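Local coordinates for transcriptional repressor (Vibrio fischeri, PDB 3KV1), which probably represses transcription as a SorC-family regulator, its sugar-binding domain presumably sensing a carbohydrate effector and a separate domain probably binding DNA, at residues V59-Q63 with F84-I88. Numbering follows the deposited sequence.
Sequences VAVGQ and FVSAI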
loop_
_atom_site.group_PDB
_atom_site.type_symbol
_atom_site.label_atom_id
_atom_site.label_comp_id
_atom_site.label_asym_id
_atom_site.label_seq_id
_atom_site.Cartn_x
_atom_site.Cartn_y
_atom_site.Cartn_z
ATOM N N VAL A 59 3.732 -13.200 8.231
ATOM C CA VAL A 59 4.520 -12.393 9.184
ATOM C C VAL A 59 3.877 -11.002 9.295
ATOM O O VAL A 59 3.624 -10.346 8.248
ATOM C CB VAL A 59 6.011 -12.218 8.698
ATOM C CG1 VAL A 59 6.824 -11.499 9.773
ATOM C CG2 VAL A 59 6.645 -13.591 8.319
ATOM N N ALA A 60 3.551 -10.565 10.524
ATOM C CA ALA A 60 3.092 -9.199 10.775
ATOM C C ALA A 60 4.347 -8.360 10.892
ATOM O O ALA A 60 5.128 -8.628 11.794
ATOM C CB ALA A 60 2.327 -9.123 12.087
ATOM N N VAL A 61 4.479 -7.308 10.077
ATOM C CA VAL A 61 5.761 -6.620 9.930
ATOM C C VAL A 61 5.649 -5.166 10.420
ATOM O O VAL A 61 4.739 -4.442 10.019
ATOM C CB VAL A 61 6.178 -6.646 8.446
ATOM C CG1 VAL A 61 7.449 -5.799 8.204
ATOM C CG2 VAL A 61 6.400 -8.120 7.947
ATOM N N GLY A 62 6.548 -4.758 11.323
ATOM C CA GLY A 62 6.559 -3.370 11.789
ATOM C C GLY A 62 7.487 -2.507 10.949
ATOM O O GLY A 62 7.903 -2.890 9.864
ATOM N N GLN A 63 7.805 -1.308 11.430
ATOM C CA GLN A 63 8.488 -0.368 10.554
ATOM C C GLN A 63 9.893 -0.107 11.066
ATOM O O GLN A 63 10.275 -0.584 12.136
ATOM C CB GLN A 63 7.728 0.955 10.469
ATOM C CG GLN A 63 7.536 1.672 11.785
ATOM C CD GLN A 63 6.877 3.040 11.612
ATOM O OE1 GLN A 63 6.179 3.315 10.624
ATOM N NE2 GLN A 63 7.064 3.900 12.611
ATOM N N PHE A 84 3.572 -11.439 3.801
ATOM C CA PHE A 84 4.126 -10.395 4.657
ATOM C C PHE A 84 3.090 -9.274 4.765
ATOM O O PHE A 84 2.749 -8.648 3.751
ATOM C CB PHE A 84 5.446 -9.888 4.063
ATOM C CG PHE A 84 6.515 -10.946 4.042
ATOM C CD1 PHE A 84 6.676 -11.755 2.923
ATOM C CD2 PHE A 84 7.258 -11.210 5.185
ATOM C CE1 PHE A 84 7.657 -12.761 2.926
ATOM C CE2 PHE A 84 8.202 -12.210 5.195
ATOM C CZ PHE A 84 8.390 -12.997 4.049
ATOM N N VAL A 85 2.566 -9.066 5.978
ATOM C CA VAL A 85 1.416 -8.195 6.202
ATOM C C VAL A 85 1.830 -6.988 7.026
ATOM O O VAL A 85 2.418 -7.147 8.113
ATOM C CB VAL A 85 0.302 -8.929 6.979
ATOM C CG1 VAL A 85 -0.948 -8.054 7.024
ATOM C CG2 VAL A 85 -0.008 -10.294 6.324
ATOM N N SER A 86 1.542 -5.779 6.534
ATOM C CA SER A 86 1.886 -4.572 7.315
ATOM C C SER A 86 1.117 -4.511 8.608
ATOM O O SER A 86 -0.114 -4.685 8.614
ATOM C CB SER A 86 1.547 -3.323 6.499
ATOM O OG SER A 86 2.376 -3.250 5.366
ATOM N N ALA A 87 1.819 -4.238 9.713
ATOM C CA ALA A 87 1.184 -4.148 11.022
ATOM C C ALA A 87 0.978 -2.711 11.440
ATOM O O ALA A 87 0.518 -2.449 12.545
ATOM C CB ALA A 87 2.046 -4.850 12.103
ATOM N N ILE A 88 1.352 -1.789 10.567
ATOM C CA ILE A 88 1.249 -0.362 10.860
ATOM C C ILE A 88 1.073 0.309 9.504
ATOM O O ILE A 88 1.498 -0.241 8.488
ATOM C CB ILE A 88 2.467 0.165 11.661
ATOM C CG1 ILE A 88 2.326 1.666 11.897
ATOM C CG2 ILE A 88 3.794 -0.122 10.897
ATOM C CD1 ILE A 88 3.360 2.255 12.920
#
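Phe84 lies alongside Val59, the two side chains pointing the same way from neighbouring parallel strands. Its first torsion, with CG anti to the carbonyl carbon (chi1 -65°), lays the ring beside Val59, where Phe84 CE2 meets Val59 CG2 obliquely at 3.8 Å. CG2 of Val61 comes to the ring's edge, near its plane, 4.2 Å from Phe84 CD2. A broad flat ring suits this spot because it can touch two valines on the same face of the sheet and still reach Cys104 and Leu107 of helix 100-111, which packs over it. Val85 turns to the other face with Ala60, toward helix 137-147; there Ala146 touches both, and the small methyl of Ala60 is consistent with close packing of that helix. The backbone of Val85 is gripped at both ends: its N donates to Val59 O at 2.8 Å in a nearly straight bond, and its O accepts from Val61 N at 2.9 Å. This is the parallel pairing of a beta-alpha-beta crossover, strand 58-61, helix 65-72 and strand 83-86, within the Rossmann-like alpha/beta domain. Ser86 returns to the face of Phe84, paired with Val61. Beyond it, Ala87 N gives the third bond, 2.9 Å to Val61 O, where the donor stands 28° out of the carbonyl plane as the strands end. The Ala87 CB lies 3.4 Å from Val61 O and also meets Ala60 CB and Phe192, so a short side chain fits between them. Ile88, its CG1 anti to the backbone N (chi1 178°), sends CD1 against the amide of Gln63, 3.8 Å from OE1. Gln63 NE2 is hydrogen-bonded to Tyr123 OH and to a glycerol, probably from the crystallisation liquor, which may mark a pocket at the C-terminal ends of these strands.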